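Local coordinates for cellulose binding protein (Clavibacter michiganensis, PDB 4JJO), which probably binds cellulose through this expansin portion, the C-terminal part of a longer protein that probably hydrolyses beta-1,4-glucosidic linkages in cellulose, at residues V35-P40 with V63-Q68; C48-D53 with G131-R136. One frame throughout, in Å; residues are numbered along the deposited sequence.

Interaction 1 of 2, residues V35-P40 with V63-Q68; sequences VAVSSP and VQVADQ
Val35 and Val65 face each other across two parallel strands, and their side chains share the same side of the sheet with Val37. CG1 of Val35 does most of the touching: it lies 3.7 Å from CG2 of Val63 and 4.0 Å from CG2 of Val65. It gets there because it sits between its own backbone N and carbonyl carbon (chi1 63°), with the side chain crossing that of Val63 at about a right angle. Further along, Val37 CG2 meets Val65 CG1, again with the two side chains nearly perpendicular, and Leu77 of strand 76-80 packs against both Val35 and Val37. This buried valine layer belongs to the double-psi beta-barrel domain of the expansin, in which strand 34-38 pairs with strand 59-69. The pairing is interrupted by a beta bulge: Val35 is opposite Val65, but Ala36 is opposite Asp67. The carbonyl O of Val35 takes a nearly straight bond from Ala66 N (3.1 Å) and a weak one from Asp67 N, and beyond the bulge Val37 N reaches Asp67 O at 3.1 Å. On the other side of the sheet Ala36 CB rests 3.5 Å from CB of Asp67; OD1 of the Asp67 carboxylate accepts the backbone N-H of Gln68 from above its plane and also that of Asn22. More open to solvent is the end where helix 39-42 begins. There the partly exposed Gln68 extends its whole chain, CG anti to the backbone N (chi1 171°), past Val37 O and rests on Tyr42.

Interaction 2 of 2, residues C48-D53 with G131-R136; sequences CGTFLD and GNRIDR
The interface between the two domains of the expansin is built here from loops: residues 48-50, leading into strand 51-56 of the double-psi barrel domain, meet residues 131-133, leading into strand 134-141 of the C-terminal domain. Direct contact centres on Thr50, whose CG2 methyl lies against the backbone of the opposite loop, 3.8 Å from both Asn132 C and Arg133 N, and 4.0 Å from the CG methylene of Arg133. The methyl is anti to the carbonyl carbon of Thr50, which leaves OG1 between backbone N and carbonyl carbon (chi1 68°), where it bonds to Ala47 O within its own domain. No direct hydrogen bond joins the two loops; three waters span them instead. One donates to Asn132 O at 2.6 Å and, over a longer reach, to Cys48 O. A second donates to Gly49 O and accepts the N-H of Gly131 at 2.9 Å. The third takes the N-H of Phe51 and donates a hydrogen bond to Gly131 O at 2.7 Å. Gly49 and Gly131 both have positive phi angles, 89° in each, at which a CB would press on the preceding carbonyl O. Each loop has a further tie: Cys48 to Cys23 by a disulfide, and Asn132 ND2 to Asp104 OD1 by a hydrogen bond. With backbone polar groups bridged by water and a single methyl supplying most of the apolar contact, the two loops are joined at this point mainly through water.

In the fold
Interaction 1 lies inside the double-psi barrel domain, whereas interaction 2 joins that domain to the C-terminal one; their centres are about 11 Å apart. Along the chain the segments alternate, 35-40, 48-53, 63-68 and 131-136, so the two contacts cross. Interaction 1 and the 48-53 half of interaction 2 share the mixed sheet, while 131-136 leads into the antiparallel sheet of the second domain. Val65 N lies 2.8 Å from Thr50 O and Val63 N 2.9 Å from Leu52 O, both probable hydrogen bonds, and Phe51 packs on Gln64. Strand 59-69 is thus bordered by 34-38 on one side and, on the other, by antiparallel strand 51-56, which follows the junction loop.

Interaction 1 of 2, residues V35-P40 with V63-Q68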
loop_
_atom_site.group_PDB
_atom_site.type_symbol
_atom_site.label_atom_id
_atom_site.label_comp_id
_atom_site.label_asym_id
_atom_site.label_seq_id
_atom_site.Cartn_x
_atom_site.Cartn_y
_atom_site.Cartn_z
ATOM N N VAL A 35 1.169 -9.394 4.117
ATOM C CA VAL A 35 -0.053 -10.184 4.178
ATOM C C VAL A 35 -0.913 -9.972 2.942
ATOM O O VAL A 35 -0.908 -8.895 2.344
ATOM C CB VAL A 35 -0.876 -9.809 5.427
ATOM C CG1 VAL A 35 -1.307 -8.351 5.359
ATOM C CG2 VAL A 35 -2.080 -10.724 5.579
ATOM N N ALA A 36 -1.638 -11.020 2.558
ATOM C CA ALA A 36 -2.657 -10.925 1.529
ATOM C C ALA A 36 -4.016 -10.968 2.209
ATOM O O ALA A 36 -4.263 -11.818 3.066
ATOM C CB ALA A 36 -2.525 -12.064 0.544
ATOM N N VAL A 37 -4.896 -10.049 1.832
ATOM C CA VAL A 37 -6.192 -9.930 2.488
ATOM C C VAL A 37 -7.332 -10.280 1.541
ATOM O O VAL A 37 -7.176 -10.238 0.322
ATOM C CB VAL A 37 -6.414 -8.509 3.042
ATOM C CG1 VAL A 37 -5.400 -8.202 4.137
ATOM C CG2 VAL A 37 -6.336 -7.473 1.927
ATOM N N SER A 38 -8.482 -10.620 2.113
ATOM C CA SER A 38 -9.640 -11.011 1.322
ATOM C C SER A 38 -10.056 -9.875 0.393
ATOM O O SER A 38 -9.719 -8.712 0.626
ATOM C CB SER A 38 -10.806 -11.406 2.231
ATOM O OG SER A 38 -11.226 -10.312 3.025
ATOM N N SER A 39 -10.788 -10.218 -0.659
ATOM C CA SER A 39 -11.160 -9.243 -1.674
ATOM C C SER A 39 -11.935 -8.062 -1.094
ATOM O O SER A 39 -11.679 -6.923 -1.471
ATOM C CB SER A 39 -11.952 -9.913 -2.796
ATOM O OG SER A 39 -11.125 -10.798 -3.532
ATOM N N PRO A 40 -12.883 -8.325 -0.178
ATOM C CA PRO A 40 -13.601 -7.207 0.449
ATOM C C PRO A 40 -12.691 -6.296 1.276
ATOM O O PRO A 40 -12.882 -5.082 1.296
ATOM C CB PRO A 40 -14.623 -7.906 1.354
ATOM C CG PRO A 40 -14.803 -9.253 0.756
ATOM C CD PRO A 40 -13.458 -9.626 0.207
ATOM N N VAL A 63 2.147 -6.321 10.032
ATOM C CA VAL A 63 2.351 -6.700 8.639
ATOM C C VAL A 63 1.816 -5.641 7.679
ATOM O O VAL A 63 0.807 -4.988 7.950
ATOM C CB VAL A 63 1.680 -8.057 8.317
ATOM C CG1 VAL A 63 2.391 -9.191 9.036
ATOM C CG2 VAL A 63 0.201 -8.028 8.677
ATOM N N GLN A 64 2.510 -5.473 6.557
ATOM C CA GLN A 64 2.075 -4.559 5.512
ATOM C C GLN A 64 1.116 -5.276 4.568
ATOM O O GLN A 64 1.406 -6.373 4.091
ATOM C CB GLN A 64 3.279 -4.037 4.722
ATOM C CG GLN A 64 2.906 -3.145 3.543
ATOM C CD GLN A 64 4.109 -2.587 2.789
ATOM O OE1 GLN A 64 3.960 -1.711 1.937
ATOM N NE2 GLN A 64 5.301 -3.090 3.093
ATOM N N VAL A 65 -0.031 -4.661 4.307
ATOM C CA VAL A 65 -0.968 -5.212 3.340
ATOM C C VAL A 65 -0.375 -5.033 1.949
ATOM O O VAL A 65 -0.157 -3.910 1.497
ATOM C CB VAL A 65 -2.342 -4.528 3.415
ATOM C CG1 VAL A 65 -3.214 -4.976 2.254
ATOM C CG2 VAL A 65 -3.021 -4.836 4.741
ATOM N N ALA A 66 -0.113 -6.148 1.276
ATOM C CA ALA A 66 0.658 -6.125 0.042
ATOM C C ALA A 66 -0.011 -6.877 -1.100
ATOM O O ALA A 66 0.461 -6.823 -2.234
ATOM C CB ALA A 66 2.024 -6.722 0.296
ATOM N N ASP A 67 -1.102 -7.578 -0.812
ATOM C CA ASP A 67 -1.629 -8.545 -1.768
ATOM C C ASP A 67 -3.106 -8.838 -1.528
ATOM O O ASP A 67 -3.659 -8.485 -0.485
ATOM C CB ASP A 67 -0.831 -9.846 -1.649
ATOM C CG ASP A 67 -0.764 -10.621 -2.954
ATOM O OD1 ASP A 67 -1.478 -10.262 -3.913
ATOM O OD2 ASP A 67 0.017 -11.597 -3.016
ATOM N N GLN A 68 -3.734 -9.493 -2.501
ATOM C CA GLN A 68 -5.120 -9.924 -2.377
ATOM C C GLN A 68 -5.217 -11.445 -2.331
ATOM O O GLN A 68 -4.655 -12.141 -3.177
ATOM C CB GLN A 68 -5.954 -9.397 -3.549
ATOM C CG GLN A 68 -7.367 -9.976 -3.612
ATOM C CD GLN A 68 -8.272 -9.263 -4.609
ATOM O OE1 GLN A 68 -9.490 -9.430 -4.572
ATOM N NE2 GLN A 68 -7.685 -8.476 -5.503
#

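Interaction 2 of 2, residues C48-D53 with G131-R136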
loop_
_atom_site.group_PDB
_atom_site.type_symbol
_atom_site.label_atom_id
_atom_site.label_comp_id
_atom_site.label_asym_id
_atom_site.label_seq_id
_atom_site.Cartn_x
_atom_site.Cartn_y
_atom_site.Cartn_z
ATOM N N CYS A 48 -4.076 -1.239 0.161
ATOM C CA CYS A 48 -2.649 -1.319 -0.128
ATOM C C CYS A 48 -1.866 -0.282 0.664
ATOM O O CYS A 48 -2.269 0.877 0.760
ATOM C CB CYS A 48 -2.395 -1.134 -1.621
ATOM S SG CYS A 48 -3.002 -2.505 -2.606
ATOM N N GLY A 49 -0.754 -0.719 1.247
ATOM C CA GLY A 49 0.138 0.167 1.972
ATOM C C GLY A 49 -0.202 0.310 3.443
ATOM O O GLY A 49 0.612 0.808 4.222
ATOM N N THR A 50 -1.402 -0.112 3.831
ATOM C CA THR A 50 -1.799 -0.045 5.231
ATOM C C THR A 50 -1.179 -1.199 6.007
ATOM O O THR A 50 -0.629 -2.132 5.425
ATOM C CB THR A 50 -3.333 -0.078 5.414
ATOM O OG1 THR A 50 -3.846 -1.363 5.036
ATOM C CG2 THR A 50 -4.001 1.014 4.593
ATOM N N PHE A 51 -1.273 -1.126 7.328
ATOM C CA PHE A 51 -0.649 -2.118 8.187
ATOM C C PHE A 51 -1.661 -2.734 9.137
ATOM O O PHE A 51 -2.562 -2.055 9.628
ATOM C CB PHE A 51 0.490 -1.479 8.983
ATOM C CG PHE A 51 1.690 -1.130 8.148
ATOM C CD1 PHE A 51 2.817 -1.933 8.160
ATOM C CD2 PHE A 51 1.688 -0.006 7.343
ATOM C CE1 PHE A 51 3.920 -1.619 7.390
ATOM C CE2 PHE A 51 2.788 0.315 6.570
ATOM C CZ PHE A 51 3.906 -0.493 6.594
ATOM N N LEU A 52 -1.508 -4.032 9.378
ATOM C CA LEU A 52 -2.320 -4.741 10.354
ATOM C C LEU A 52 -1.449 -5.160 11.525
ATOM O O LEU A 52 -0.332 -5.635 11.327
ATOM C CB LEU A 52 -2.929 -6.005 9.739
ATOM C CG LEU A 52 -3.688 -5.877 8.419
ATOM C CD1 LEU A 52 -4.160 -7.254 7.960
ATOM C CD2 LEU A 52 -4.855 -4.928 8.560
ATOM N N ASP A 53 -1.951 -4.977 12.742
ATOM C CA ASP A 53 -1.346 -5.615 13.904
ATOM C C ASP A 53 -2.104 -6.902 14.178
ATOM O O ASP A 53 -3.267 -6.874 14.579
ATOM C CB ASP A 53 -1.367 -4.702 15.132
ATOM C CG ASP A 53 -0.174 -3.776 15.183
ATOM O OD1 ASP A 53 0.808 -4.043 14.459
ATOM O OD2 ASP A 53 -0.209 -2.789 15.946
ATOM N N GLY A 131 0.630 5.456 4.940
ATOM C CA GLY A 131 0.356 4.855 6.234
ATOM C C GLY A 131 -1.082 4.388 6.384
ATOM O O GLY A 131 -1.341 3.297 6.894
ATOM N N ASN A 132 -2.021 5.219 5.944
ATOM C CA ASN A 132 -3.436 4.879 5.993
ATOM C C ASN A 132 -3.993 4.783 4.575
ATOM O O ASN A 132 -3.241 4.870 3.601
ATOM C CB ASN A 132 -4.208 5.931 6.793
ATOM C CG ASN A 132 -3.600 6.190 8.159
ATOM O OD1 ASN A 132 -3.766 5.401 9.088
ATOM N ND2 ASN A 132 -2.894 7.308 8.286
ATOM N N ARG A 133 -5.304 4.598 4.452
ATOM C CA ARG A 133 -5.932 4.567 3.136
ATOM C C ARG A 133 -5.899 5.949 2.499
ATOM O O ARG A 133 -6.040 6.966 3.179
ATOM C CB ARG A 133 -7.377 4.070 3.213
ATOM C CG ARG A 133 -7.522 2.623 3.655
ATOM C CD ARG A 133 -8.880 2.052 3.261
ATOM N NE ARG A 133 -9.007 0.646 3.632
ATOM C CZ ARG A 133 -9.972 -0.163 3.205
ATOM N NH1 ARG A 133 -10.909 0.281 2.376
ATOM N NH2 ARG A 133 -9.999 -1.428 3.605
ATOM N N ILE A 134 -5.709 5.969 1.186
ATOM C CA ILE A 134 -5.706 7.204 0.418
ATOM C C ILE A 134 -7.076 7.378 -0.223
ATOM O O ILE A 134 -7.593 6.455 -0.849
ATOM C CB ILE A 134 -4.614 7.170 -0.669
ATOM C CG1 ILE A 134 -3.230 7.221 -0.019
ATOM C CG2 ILE A 134 -4.784 8.323 -1.645
ATOM C CD1 ILE A 134 -2.088 6.972 -0.981
ATOM N N ASP A 135 -7.665 8.559 -0.056
ATOM C CA ASP A 135 -9.005 8.819 -0.564
ATOM C C ASP A 135 -8.962 9.293 -2.013
ATOM O O ASP A 135 -9.779 8.884 -2.836
ATOM C CB ASP A 135 -9.719 9.862 0.298
ATOM C CG ASP A 135 -11.128 10.151 -0.189
ATOM O OD1 ASP A 135 -12.058 9.413 0.201
ATOM O OD2 ASP A 135 -11.306 11.115 -0.963
ATOM N N ARG A 136 -8.016 10.171 -2.319
ATOM C CA ARG A 136 -7.869 10.662 -3.684
ATOM C C ARG A 136 -6.473 11.184 -3.979
ATOM O O ARG A 136 -5.727 11.564 -3.079
ATOM C CB ARG A 136 -8.908 11.745 -3.985
ATOM C CG ARG A 136 -9.091 12.783 -2.892
ATOM C CD ARG A 136 -10.267 13.684 -3.221
ATOM N NE ARG A 136 -10.190 14.989 -2.572
ATOM C CZ ARG A 136 -10.566 15.236 -1.321
ATOM N NH1 ARG A 136 -11.041 14.265 -0.551
ATOM N NH2 ARG A 136 -10.458 16.465 -0.831
HETATM O O HOH W 1 -1.509 3.840 1.908
HETATM O O HOH W 2 1.939 3.201 3.743
HETATM O O HOH W 3 -2.356 1.332 8.419
#